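Local coordinates for protein glycosyl hydrolase family 88 (Pedobacter heparinus, PDB 3WIW) that hydrolyses unsaturated glucuronyl saccharides, with specificity for those derived from heparin, in an alpha6/alpha6-barrel of the glycosyl hydrolase 88 family, at residues Trp73-Tyr84 with Phe119-Arg130. Sequence-based numbering, arbitrary orientation.
Sequences WTTGFFPGTLWY and FMLYCSYGNAYR
Gly76 and Gly80 lie directly against the backbone of 119-130, which carries a wider pi-type turn at 119-126. Gly76 CA sits 3.3 Å from Met120 O in a CA-H...O contact, and Gly80 CA is 3.1 Å from Cys123 O. A CB on either glycine would clash with these carbonyls. The helix axes therefore approach to 7.3 Å and run in the same general direction, 27° apart. A water bridges the start of the pair, donating to Trp73 O and, weakly, to Phe119 O, and accepting from Gly76 N.

Beside it lies an aromatic cluster. The six-membered ring of Trp73 turns its edge to the face of Phe119, with planes at 63°. Phe77 CZ meets Phe119 CD1 from an oblique direction, and Cys123 SG lies obliquely beside the Phe77 ring. The Phe119 side chain is close to Asp116 and Trp250, the predicted nucleophile and a predicted substrate-binding residue. The cluster thus probably backs the active site.

At the other end, Trp83 CG lies beside its backbone N, opposite the carbonyl carbon (chi1 -71°), which brings the indole against Ala128. Ala128 CA packs over one face, 3.8 Å from the centroid of the six-membered ring, while NE1 bonds to Thr102. With an alanine in place of Trp83, the face packed on Ala128 is lost, which would probably leave a gap there and Thr102 OG1 without this donor.

Asn127 ND2 bonds back to Cys123 O. Its OD1 accepts from Arg130 NH2 at 2.8 Å, nearly straight but above the carbonyl plane, and from a water shared with Tyr84 OH. Glu383 also bonds that hydroxyl.

The pair joins two helices of the alpha6/alpha6-barrel. Helix 92-103 packs on Pro79 and Trp83, strand 55-59 on Phe78, and helix 375-392 on Thr81, Tyr84 and Phe119.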
loop_
_atom_site.group_PDB
_atom_site.type_symbol
_atom_site.label_atom_id
_atom_site.label_comp_id
_atom_site.label_asym_id
_atom_site.label_seq_id
_atom_site.Cartn_x
_atom_site.Cartn_y
_atom_site.Cartn_z
ATOM N N TRP A 73 -11.174 3.087 5.153
ATOM C CA TRP A 73 -9.731 2.870 5.241
ATOM C C TRP A 73 -8.952 3.260 3.983
ATOM O O TRP A 73 -7.727 3.461 4.047
ATOM C CB TRP A 73 -9.417 1.422 5.603
ATOM C CG TRP A 73 -9.490 0.426 4.457
ATOM C CD1 TRP A 73 -10.591 -0.261 4.036
ATOM C CD2 TRP A 73 -8.397 -0.021 3.638
ATOM N NE1 TRP A 73 -10.244 -1.126 3.002
ATOM C CE2 TRP A 73 -8.902 -0.993 2.744
ATOM C CE3 TRP A 73 -7.033 0.302 3.587
ATOM C CZ2 TRP A 73 -8.095 -1.639 1.793
ATOM C CZ3 TRP A 73 -6.230 -0.335 2.651
ATOM C CH2 TRP A 73 -6.765 -1.297 1.757
ATOM N N THR A 74 -9.641 3.350 2.842
ATOM C CA THR A 74 -8.982 3.678 1.596
ATOM C C THR A 74 -9.052 5.164 1.284
ATOM O O THR A 74 -8.574 5.573 0.242
ATOM C CB THR A 74 -9.608 2.935 0.375
ATOM O OG1 THR A 74 -10.865 3.546 0.040
ATOM C CG2 THR A 74 -9.796 1.434 0.647
ATOM N N THR A 75 -9.617 5.982 2.180
ATOM C CA THR A 75 -9.964 7.341 1.800
ATOM C C THR A 75 -8.736 8.229 1.494
ATOM O O THR A 75 -8.831 9.200 0.734
ATOM C CB THR A 75 -10.874 7.970 2.870
ATOM O OG1 THR A 75 -11.522 9.116 2.320
ATOM C CG2 THR A 75 -10.087 8.366 4.118
ATOM N N GLY A 76 -7.594 7.919 2.096
ATOM C CA GLY A 76 -6.389 8.701 1.882
ATOM C C GLY A 76 -5.678 8.442 0.574
ATOM O O GLY A 76 -4.810 9.245 0.196
ATOM N N PHE A 77 -5.987 7.340 -0.126
ATOM C CA PHE A 77 -5.219 6.992 -1.316
ATOM C C PHE A 77 -5.372 7.977 -2.471
ATOM O O PHE A 77 -4.382 8.344 -3.080
ATOM C CB PHE A 77 -5.535 5.573 -1.794
ATOM C CG PHE A 77 -5.029 4.514 -0.851
ATOM C CD1 PHE A 77 -3.652 4.337 -0.653
ATOM C CD2 PHE A 77 -5.919 3.694 -0.167
ATOM C CE1 PHE A 77 -3.162 3.339 0.186
ATOM C CE2 PHE A 77 -5.446 2.698 0.696
ATOM C CZ PHE A 77 -4.063 2.528 0.887
ATOM N N PHE A 78 -6.591 8.415 -2.785
ATOM C CA PHE A 78 -6.792 9.339 -3.906
ATOM C C PHE A 78 -6.012 10.663 -3.737
ATOM O O PHE A 78 -5.267 11.033 -4.643
ATOM C CB PHE A 78 -8.261 9.579 -4.172
ATOM C CG PHE A 78 -8.512 10.499 -5.323
ATOM C CD1 PHE A 78 -8.171 10.122 -6.624
ATOM C CD2 PHE A 78 -9.083 11.741 -5.115
ATOM C CE1 PHE A 78 -8.404 10.971 -7.689
ATOM C CE2 PHE A 78 -9.324 12.603 -6.170
ATOM C CZ PHE A 78 -8.988 12.224 -7.469
ATOM N N PRO A 79 -6.113 11.345 -2.569
ATOM C CA PRO A 79 -5.260 12.541 -2.454
ATOM C C PRO A 79 -3.766 12.195 -2.560
ATOM O O PRO A 79 -3.009 12.950 -3.162
ATOM C CB PRO A 79 -5.624 13.137 -1.092
ATOM C CG PRO A 79 -6.487 12.127 -0.403
ATOM C CD PRO A 79 -7.073 11.221 -1.462
ATOM N N GLY A 80 -3.344 11.054 -2.028
ATOM C CA GLY A 80 -1.966 10.630 -2.187
ATOM C C GLY A 80 -1.569 10.465 -3.639
ATOM O O GLY A 80 -0.472 10.859 -4.052
ATOM N N THR A 81 -2.463 9.883 -4.428
ATOM C CA THR A 81 -2.221 9.670 -5.857
ATOM C C THR A 81 -2.092 11.007 -6.584
ATOM O O THR A 81 -1.246 11.165 -7.485
ATOM C CB THR A 81 -3.316 8.783 -6.468
ATOM O OG1 THR A 81 -3.418 7.604 -5.661
ATOM C CG2 THR A 81 -2.966 8.381 -7.897
ATOM N N LEU A 82 -2.898 11.987 -6.170
ATOM C CA LEU A 82 -2.774 13.336 -6.708
ATOM C C LEU A 82 -1.397 13.939 -6.396
ATOM O O LEU A 82 -0.769 14.543 -7.272
ATOM C CB LEU A 82 -3.897 14.239 -6.172
ATOM C CG LEU A 82 -5.317 13.982 -6.709
ATOM C CD1 LEU A 82 -6.326 14.790 -5.906
ATOM C CD2 LEU A 82 -5.401 14.312 -8.210
ATOM N N TRP A 83 -0.903 13.760 -5.164
ATOM C CA TRP A 83 0.449 14.229 -4.843
ATOM C C TRP A 83 1.481 13.567 -5.744
ATOM O O TRP A 83 2.370 14.230 -6.292
ATOM C CB TRP A 83 0.813 13.994 -3.366
ATOM C CG TRP A 83 0.068 14.909 -2.437
ATOM C CD1 TRP A 83 -0.892 14.552 -1.532
ATOM C CD2 TRP A 83 0.172 16.343 -2.376
ATOM N NE1 TRP A 83 -1.358 15.672 -0.879
ATOM C CE2 TRP A 83 -0.736 16.784 -1.392
ATOM C CE3 TRP A 83 0.945 17.289 -3.060
ATOM C CZ2 TRP A 83 -0.893 18.139 -1.067
ATOM C CZ3 TRP A 83 0.783 18.626 -2.752
ATOM C CH2 TRP A 83 -0.116 19.040 -1.744
ATOM N N TYR A 84 1.373 12.254 -5.916
ATOM C CA TYR A 84 2.296 11.564 -6.809
ATOM C C TYR A 84 2.193 12.030 -8.277
ATOM O O TYR A 84 3.208 12.200 -8.953
ATOM C CB TYR A 84 2.100 10.058 -6.715
ATOM C CG TYR A 84 2.636 9.391 -5.457
ATOM C CD1 TYR A 84 3.584 10.018 -4.622
ATOM C CD2 TYR A 84 2.182 8.128 -5.098
ATOM C CE1 TYR A 84 4.069 9.372 -3.488
ATOM C CE2 TYR A 84 2.651 7.489 -3.967
ATOM C CZ TYR A 84 3.605 8.094 -3.175
ATOM O OH TYR A 84 4.083 7.436 -2.059
ATOM N N PHE A 119 -2.394 4.459 6.157
ATOM C CA PHE A 119 -2.992 4.560 4.834
ATOM C C PHE A 119 -3.831 5.838 4.695
ATOM O O PHE A 119 -3.849 6.458 3.632
ATOM C CB PHE A 119 -3.907 3.363 4.595
ATOM C CG PHE A 119 -3.205 2.038 4.425
ATOM C CD1 PHE A 119 -2.191 1.856 3.486
ATOM C CD2 PHE A 119 -3.630 0.936 5.164
ATOM C CE1 PHE A 119 -1.627 0.561 3.279
ATOM C CE2 PHE A 119 -3.071 -0.331 4.984
ATOM C CZ PHE A 119 -2.079 -0.509 4.036
ATOM N N MET A 120 -4.559 6.200 5.750
ATOM C CA MET A 120 -5.535 7.289 5.656
ATOM C C MET A 120 -4.917 8.678 5.747
ATOM O O MET A 120 -5.203 9.522 4.903
ATOM C CB MET A 120 -6.593 7.125 6.750
ATOM C CG MET A 120 -7.392 5.819 6.579
ATOM S SD MET A 120 -8.299 5.315 8.060
ATOM C CE MET A 120 -9.676 6.397 7.935
ATOM N N LEU A 121 -4.103 8.914 6.781
ATOM C CA LEU A 121 -3.442 10.212 6.981
ATOM C C LEU A 121 -2.048 10.274 6.394
ATOM O O LEU A 121 -1.663 11.286 5.831
ATOM C CB LEU A 121 -3.336 10.544 8.464
ATOM C CG LEU A 121 -4.624 10.997 9.125
ATOM C CD1 LEU A 121 -4.452 11.037 10.641
ATOM C CD2 LEU A 121 -4.983 12.391 8.644
ATOM N N TYR A 122 -1.246 9.227 6.558
ATOM C CA TYR A 122 0.119 9.358 6.065
ATOM C C TYR A 122 0.186 9.379 4.521
ATOM O O TYR A 122 0.999 10.111 3.943
ATOM C CB TYR A 122 1.051 8.315 6.684
ATOM C CG TYR A 122 2.513 8.662 6.498
ATOM C CD1 TYR A 122 3.062 9.786 7.117
ATOM C CD2 TYR A 122 3.342 7.869 5.701
ATOM C CE1 TYR A 122 4.407 10.108 6.939
ATOM C CE2 TYR A 122 4.681 8.181 5.494
ATOM C CZ TYR A 122 5.214 9.302 6.147
ATOM O OH TYR A 122 6.549 9.646 5.984
ATOM N N CYS A 123 -0.667 8.620 3.822
ATOM C CA CYS A 123 -0.719 8.730 2.365
ATOM C C CYS A 123 -1.220 10.072 1.862
ATOM O O CYS A 123 -0.903 10.457 0.745
ATOM C CB CYS A 123 -1.575 7.616 1.745
ATOM S SG CYS A 123 -0.964 5.941 2.046
ATOM N N SER A 124 -2.002 10.776 2.677
ATOM C CA SER A 124 -2.597 12.029 2.231
ATOM C C SER A 124 -1.806 13.206 2.790
ATOM O O SER A 124 -0.956 13.780 2.092
ATOM C CB SER A 124 -4.089 12.065 2.613
ATOM O OG SER A 124 -4.262 11.881 4.003
ATOM N N TYR A 125 -2.043 13.518 4.064
ATOM C CA TYR A 125 -1.301 14.559 4.774
ATOM C C TYR A 125 0.203 14.301 4.782
ATOM O O TYR A 125 0.983 15.250 4.695
ATOM C CB TYR A 125 -1.771 14.689 6.230
ATOM C CG TYR A 125 -3.033 15.492 6.401
ATOM C CD1 TYR A 125 -4.280 14.941 6.111
ATOM C CD2 TYR A 125 -2.987 16.817 6.834
ATOM C CE1 TYR A 125 -5.433 15.681 6.254
ATOM C CE2 TYR A 125 -4.142 17.556 6.983
ATOM C CZ TYR A 125 -5.362 16.986 6.706
ATOM O OH TYR A 125 -6.514 17.738 6.857
ATOM N N GLY A 126 0.627 13.040 4.908
ATOM C CA GLY A 126 2.059 12.760 4.974
ATOM C C GLY A 126 2.771 13.169 3.693
ATOM O O GLY A 126 3.804 13.865 3.719
ATOM N N ASN A 127 2.215 12.735 2.563
ATOM C CA ASN A 127 2.742 13.157 1.277
ATOM C C ASN A 127 2.658 14.669 1.089
ATOM O O ASN A 127 3.595 15.286 0.581
ATOM C CB ASN A 127 2.033 12.416 0.139
ATOM C CG ASN A 127 2.626 11.055 -0.108
ATOM O OD1 ASN A 127 3.853 10.913 -0.193
ATOM N ND2 ASN A 127 1.783 10.038 -0.166
ATOM N N ALA A 128 1.547 15.263 1.514
ATOM C CA ALA A 128 1.343 16.695 1.399
ATOM C C ALA A 128 2.468 17.441 2.123
ATOM O O ALA A 128 3.048 18.388 1.588
ATOM C CB ALA A 128 0.021 17.069 2.023
ATOM N N TYR A 129 2.775 17.033 3.349
ATOM C CA TYR A 129 3.782 17.729 4.134
ATOM C C TYR A 129 5.178 17.508 3.544
ATOM O O TYR A 129 5.995 18.438 3.513
ATOM C CB TYR A 129 3.741 17.297 5.590
ATOM C CG TYR A 129 4.609 18.169 6.461
ATOM C CD1 TYR A 129 4.329 19.534 6.619
ATOM C CD2 TYR A 129 5.723 17.645 7.107
ATOM C CE1 TYR A 129 5.124 20.351 7.411
ATOM C CE2 TYR A 129 6.531 18.459 7.902
ATOM C CZ TYR A 129 6.214 19.810 8.040
ATOM O OH TYR A 129 6.973 20.653 8.820
ATOM N N ARG A 130 5.438 16.297 3.047
ATOM C CA ARG A 130 6.730 16.013 2.440
ATOM C C ARG A 130 6.931 16.886 1.194
ATOM O O ARG A 130 7.992 17.496 0.991
ATOM C CB ARG A 130 6.833 14.531 2.080
ATOM C CG ARG A 130 8.146 14.178 1.389
ATOM C CD ARG A 130 8.195 12.696 0.984
ATOM N NE ARG A 130 7.028 12.330 0.180
ATOM C CZ ARG A 130 6.927 12.553 -1.128
ATOM N NH1 ARG A 130 7.938 13.111 -1.795
ATOM N NH2 ARG A 130 5.811 12.227 -1.762
HETATM O O HOH W 1 -6.430 5.478 2.830
HETATM O O HOH W 2 5.498 8.782 -0.159
#